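Local coordinates for NOL1/NOP2/sun family protein (Enterococcus faecium, PDB 3M4X) that probably methylates ribosomal RNA, most likely cytosine at carbon 5 as in the RsmF relatives of its NOL1/NOP2/sun family, and carries a PUA-like RNA-binding domain, at residues L8-I13 with F27-L31; L19-E23 with R270-G274. One frame throughout, in Å; residues are numbered along the deposited sequence.

Contact 1 (L8-I13 with F27-L31)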
loop_
_atom_site.group_PDB
_atom_site.type_symbol
_atom_site.label_atom_id
_atom_site.label_comp_id
_atom_site.label_asym_id
_atom_site.label_seq_id
_atom_site.Cartn_x
_atom_site.Cartn_y
_atom_site.Cartn_z
ATOM N N LEU A 8 10.411 19.809 -22.250
ATOM C CA LEU A 8 9.117 20.199 -21.698
ATOM C C LEU A 8 8.169 20.690 -22.795
ATOM O O LEU A 8 8.615 21.245 -23.797
ATOM C CB LEU A 8 9.296 21.295 -20.645
ATOM C CG LEU A 8 10.272 20.981 -19.512
ATOM C CD1 LEU A 8 10.390 22.158 -18.563
ATOM C CD2 LEU A 8 9.833 19.738 -18.769
ATOM N N PRO A 9 6.855 20.477 -22.610
ATOM C CA PRO A 9 5.829 21.002 -23.519
ATOM C C PRO A 9 5.725 22.521 -23.447
ATOM O O PRO A 9 5.664 23.081 -22.350
ATOM C CB PRO A 9 4.539 20.364 -22.992
ATOM C CG PRO A 9 4.990 19.134 -22.271
ATOM C CD PRO A 9 6.286 19.534 -21.635
ATOM N N GLN A 10 5.695 23.174 -24.607
ATOM C CA GLN A 10 5.675 24.634 -24.679
ATOM C C GLN A 10 4.573 25.234 -23.815
ATOM O O GLN A 10 4.794 26.232 -23.130
ATOM C CB GLN A 10 5.521 25.118 -26.131
ATOM C CG GLN A 10 5.917 24.086 -27.177
ATOM C CD GLN A 10 4.938 22.925 -27.246
ATOM O OE1 GLN A 10 3.770 23.106 -27.596
ATOM N NE2 GLN A 10 5.408 21.727 -26.906
ATOM N N GLN A 11 3.389 24.629 -23.847
ATOM C CA GLN A 11 2.249 25.167 -23.099
ATOM C C GLN A 11 2.461 25.099 -21.588
ATOM O O GLN A 11 2.000 25.966 -20.842
ATOM C CB GLN A 11 0.956 24.447 -23.487
ATOM C CG GLN A 11 0.584 24.612 -24.948
ATOM C CD GLN A 11 0.654 26.054 -25.404
ATOM O OE1 GLN A 11 1.383 26.382 -26.342
ATOM N NE2 GLN A 11 -0.104 26.928 -24.740
ATOM N N PHE A 12 3.163 24.056 -21.163
ATOM C CA PHE A 12 3.539 23.836 -19.771
ATOM C C PHE A 12 4.554 24.883 -19.317
ATOM O O PHE A 12 4.417 25.477 -18.247
ATOM C CB PHE A 12 4.131 22.429 -19.648
ATOM C CG PHE A 12 4.703 22.116 -18.296
ATOM C CD1 PHE A 12 3.891 21.636 -17.274
ATOM C CD2 PHE A 12 6.055 22.278 -18.049
ATOM C CE1 PHE A 12 4.422 21.337 -16.035
ATOM C CE2 PHE A 12 6.590 21.985 -16.808
ATOM C CZ PHE A 12 5.772 21.514 -15.799
ATOM N N ILE A 13 5.575 25.093 -20.145
ATOM C CA ILE A 13 6.590 26.115 -19.911
ATOM C C ILE A 13 5.995 27.517 -19.725
ATOM O O ILE A 13 6.366 28.239 -18.799
ATOM C CB ILE A 13 7.645 26.098 -21.053
ATOM C CG1 ILE A 13 8.426 24.785 -21.009
ATOM C CG2 ILE A 13 8.599 27.275 -20.953
ATOM C CD1 ILE A 13 9.474 24.645 -22.088
ATOM N N PHE A 27 13.036 25.537 -11.606
ATOM C CA PHE A 27 12.039 24.485 -11.745
ATOM C C PHE A 27 12.238 23.678 -13.019
ATOM O O PHE A 27 12.281 22.444 -12.974
ATOM C CB PHE A 27 10.634 25.102 -11.694
ATOM C CG PHE A 27 9.517 24.126 -11.922
ATOM C CD1 PHE A 27 9.379 22.998 -11.119
ATOM C CD2 PHE A 27 8.567 24.362 -12.913
ATOM C CE1 PHE A 27 8.337 22.109 -11.320
ATOM C CE2 PHE A 27 7.513 23.482 -13.121
ATOM C CZ PHE A 27 7.402 22.349 -12.323
ATOM N N PHE A 28 12.361 24.369 -14.149
ATOM C CA PHE A 28 12.570 23.707 -15.437
ATOM C C PHE A 28 13.922 23.033 -15.449
ATOM O O PHE A 28 14.086 21.955 -16.021
ATOM C CB PHE A 28 12.525 24.704 -16.599
ATOM C CG PHE A 28 11.222 25.447 -16.727
ATOM C CD1 PHE A 28 11.210 26.799 -17.044
ATOM C CD2 PHE A 28 10.010 24.796 -16.535
ATOM C CE1 PHE A 28 9.998 27.501 -17.166
ATOM C CE2 PHE A 28 8.795 25.487 -16.655
ATOM C CZ PHE A 28 8.791 26.845 -16.971
ATOM N N SER A 29 14.893 23.691 -14.826
ATOM C CA SER A 29 16.266 23.195 -14.764
ATOM C C SER A 29 16.318 21.906 -13.928
ATOM O O SER A 29 17.096 20.990 -14.217
ATOM C CB SER A 29 17.174 24.293 -14.199
ATOM O OG SER A 29 18.458 23.825 -13.871
ATOM N N ALA A 30 15.461 21.819 -12.910
ATOM C CA ALA A 30 15.361 20.597 -12.129
ATOM C C ALA A 30 14.727 19.532 -12.995
ATOM O O ALA A 30 15.170 18.396 -13.014
ATOM C CB ALA A 30 14.537 20.819 -10.878
ATOM N N LEU A 31 13.706 19.925 -13.744
ATOM C CA LEU A 31 12.939 18.991 -14.557
ATOM C C LEU A 31 13.776 18.382 -15.677
ATOM O O LEU A 31 13.657 17.192 -15.971
ATOM C CB LEU A 31 11.697 19.685 -15.134
ATOM C CG LEU A 31 10.296 19.421 -14.550
ATOM C CD1 LEU A 31 10.309 18.957 -13.090
ATOM C CD2 LEU A 31 9.400 20.642 -14.726
#
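Phe-12 and Phe-27 meet between the first two helices of the chain, 10-20 and 24-33, which form a helical hairpin within the N-terminal domain of an RsmF-like methyltransferase. Between 8-13 and 27-31 the side-chain contacts are apolar, made by three phenylalanines, two leucines and an isoleucine. Both Phe-12 and Phe-27 have CG anti to the backbone N (chi1 174° for Phe-12, 176° for Phe-27), and the two chains reach into the interface from opposite directions until Phe-12 CZ lies 3.8 Å from Phe-27 CE2. Leu-31 is wedged beside this pair. Its CD2 sits near the plane of the Phe-12 ring, 3.7 Å from CE2 at the ring edge, and the same methyl rests over a face of the Phe-27 ring, 3.6 Å above its plane and displaced toward the rim. One methyl group therefore packs against both rings. Other aromatic residues extend the cluster: Phe-191 meets the Phe-12 ring edge-to-face, while Phe-237 and Trp-286 meet that of Phe-27 in the same way, which packs the hairpin against the methyltransferase domain.

Phe-28 follows another path. Its CG is turned beside the backbone N, and the ring lies against Ile-13 and touches Tyr-16 and Arg-17 of helix 10-20. Phe-12 CE2 lies near the plane of the Phe-28 ring, at its edge, 4.1 Å from Phe-28 CE2. Ile-13 covers one face of this ring with CG1, and its CG2 reaches Phe-28 CZ at 4.0 Å. Leu-8, just ahead of the helix whose N-cap position is held by Pro-9, divides its two methyls between neighbours: CD1 approaches Phe-28 near CD2, and CD2 lies 4.1 Å from Leu-31 CB.

Contact 2 (L19-E23 with R270-G274)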
loop_
_atom_site.group_PDB
_atom_site.type_symbol
_atom_site.label_atom_id
_atom_site.label_comp_id
_atom_site.label_asym_id
_atom_site.label_seq_id
_atom_site.Cartn_x
_atom_site.Cartn_y
_atom_site.Cartn_z
ATOM N N LEU A 19 3.150 31.265 -13.495
ATOM C CA LEU A 19 2.796 30.876 -12.125
ATOM C C LEU A 19 3.951 31.093 -11.158
ATOM O O LEU A 19 3.740 31.533 -10.025
ATOM C CB LEU A 19 2.379 29.405 -12.057
ATOM C CG LEU A 19 0.920 28.982 -11.901
ATOM C CD1 LEU A 19 -0.068 30.155 -11.690
ATOM C CD2 LEU A 19 0.526 28.114 -13.094
ATOM N N LEU A 20 5.166 30.773 -11.607
ATOM C CA LEU A 20 6.338 30.733 -10.722
ATOM C C LEU A 20 7.194 31.995 -10.749
ATOM O O LEU A 20 7.956 32.250 -9.814
ATOM C CB LEU A 20 7.216 29.510 -11.032
ATOM C CG LEU A 20 6.612 28.173 -10.592
ATOM C CD1 LEU A 20 7.547 26.992 -10.898
ATOM C CD2 LEU A 20 6.280 28.230 -9.114
ATOM N N GLY A 21 7.069 32.779 -11.813
ATOM C CA GLY A 21 7.904 33.953 -11.966
ATOM C C GLY A 21 9.347 33.561 -12.226
ATOM O O GLY A 21 9.634 32.785 -13.137
ATOM N N GLU A 22 10.265 34.082 -11.420
ATOM C CA GLU A 22 11.681 33.858 -11.686
ATOM C C GLU A 22 12.113 32.499 -11.170
ATOM O O GLU A 22 13.138 31.948 -11.585
ATOM C CB GLU A 22 12.537 34.956 -11.057
ATOM C CG GLU A 22 12.542 34.952 -9.544
ATOM C CD GLU A 22 13.544 35.936 -8.975
ATOM O OE1 GLU A 22 13.404 36.303 -7.789
ATOM O OE2 GLU A 22 14.468 36.346 -9.714
ATOM N N GLU A 23 11.314 31.972 -10.252
ATOM C CA GLU A 23 11.537 30.653 -9.708
ATOM C C GLU A 23 11.435 29.609 -10.824
ATOM O O GLU A 23 12.000 28.509 -10.732
ATOM C CB GLU A 23 10.510 30.383 -8.603
ATOM C CG GLU A 23 10.701 29.076 -7.885
ATOM C CD GLU A 23 9.790 28.929 -6.689
ATOM O OE1 GLU A 23 8.994 29.852 -6.418
ATOM O OE2 GLU A 23 9.870 27.880 -6.015
ATOM N N ARG A 270 -0.232 27.258 -1.903
ATOM C CA ARG A 270 -0.197 28.719 -2.026
ATOM C C ARG A 270 -1.595 29.307 -1.978
ATOM O O ARG A 270 -2.427 28.996 -2.817
ATOM C CB ARG A 270 0.514 29.133 -3.316
ATOM C CG ARG A 270 1.854 28.423 -3.512
ATOM C CD ARG A 270 2.706 29.097 -4.589
ATOM N NE ARG A 270 4.051 28.525 -4.647
ATOM C CZ ARG A 270 5.090 29.091 -5.259
ATOM N NH1 ARG A 270 4.949 30.264 -5.875
ATOM N NH2 ARG A 270 6.274 28.482 -5.251
ATOM N N SER A 271 -1.859 30.150 -0.988
ATOM C CA SER A 271 -3.196 30.701 -0.831
ATOM C C SER A 271 -3.676 31.385 -2.113
ATOM O O SER A 271 -4.851 31.285 -2.470
ATOM C CB SER A 271 -3.245 31.669 0.346
ATOM O OG SER A 271 -2.364 32.752 0.130
ATOM N N GLU A 272 -2.770 32.059 -2.823
ATOM C CA GLU A 272 -3.166 32.768 -4.040
ATOM C C GLU A 272 -3.595 31.817 -5.159
ATOM O O GLU A 272 -4.196 32.238 -6.139
ATOM C CB GLU A 272 -2.069 33.732 -4.525
ATOM C CG GLU A 272 -0.783 33.063 -5.042
ATOM C CD GLU A 272 0.237 32.802 -3.942
ATOM O OE1 GLU A 272 -0.149 32.801 -2.750
ATOM O OE2 GLU A 272 1.431 32.601 -4.268
ATOM N N TRP A 273 -3.304 30.528 -5.014
ATOM C CA TRP A 273 -3.775 29.554 -6.002
ATOM C C TRP A 273 -5.125 28.921 -5.643
ATOM O O TRP A 273 -5.658 28.108 -6.398
ATOM C CB TRP A 273 -2.722 28.474 -6.250
ATOM C CG TRP A 273 -1.493 29.004 -6.908
ATOM C CD1 TRP A 273 -1.346 30.225 -7.516
ATOM C CD2 TRP A 273 -0.238 28.333 -7.046
ATOM N NE1 TRP A 273 -0.076 30.352 -8.015
ATOM C CE2 TRP A 273 0.631 29.208 -7.739
ATOM C CE3 TRP A 273 0.245 27.082 -6.644
ATOM C CZ2 TRP A 273 1.954 28.873 -8.043
ATOM C CZ3 TRP A 273 1.562 26.748 -6.951
ATOM C CH2 TRP A 273 2.399 27.643 -7.643
ATOM N N GLY A 274 -5.683 29.301 -4.499
ATOM C CA GLY A 274 -6.972 28.768 -4.075
ATOM C C GLY A 274 -7.982 29.864 -3.807
ATOM O O GLY A 274 -7.783 31.010 -4.224
HETATM O O HOH W 1 7.196 31.536 -7.309
#
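Glu-23 OE1 is gripped from two directions, by the guanidinium group of Arg-270 and by a water molecule. The water donates to OE1 at 2.6 Å and to the carbonyl oxygen of Leu-20 at 2.7 Å, and it accepts from Arg-270 NH1 at 3.0 Å. A single solvent molecule thus ties the Leu-20 carbonyl, the carboxylate and the guanidinium together. The direct salt bridge is longer but straight: Arg-270 NH2 stands 3.3 Å from Glu-23 OE1, with an N-H...O angle of 171°. The oxygen lies almost in the guanidinium plane, whereas NH2 reaches it on the syn side, 33° out of the carboxylate plane. Both chains are stretched out and come from opposite directions, Glu-23 with CG anti to its N (chi1 -176°) and an extended run beyond it, Arg-270 extended from CG to NE. The other carboxylate oxygen, OE2, is hydrogen-bonded to His-288 NE2, which probably helps to fix the rotation of the group.

This is a tertiary contact between the turn that ends helix 10-20, where Gly-21 leaves helical geometry with positive phi, and a short 3-10 segment in the loop between strands 267-268 and 283-285 of the Rossmann-like methyltransferase domain. Beside the polar pair the packing becomes apolar. Leu-20 CD2 lies obliquely to the guanidinium, 3.9 Å from Arg-270 NH2, and also meets the edge of the Trp-273 indole near CH2. Leu-19 crosses that indole at a slant, bringing CD1 to 3.7 Å from Trp-273 NE1, while its carbonyl oxygen lies at the ring edge. The indole is buried and also touches Pro-239 and Trp-286, and Arg-270 lays its CD over one face, 3.3 Å above the ring plane and displaced toward the rim.

How the contacts relate
From the N terminus the chain enters helix 10-20 through contact 1, and helix 24-33 returns after a short turn to close that contact across 13 intervening residues. Contact 2 opens before contact 1 is complete, at residues 19-23, and closes only at 270-274, after 246 residues that include much of the methyltransferase domain. The two therefore cross rather than nest: one folds the hairpin on itself, the other fastens its turn to a loop far along the chain. Helix 10-20 serves both. Their centres are 15 Å apart, and they meet where Leu-20 CD1 packs 3.5 Å from Phe-27 CD2.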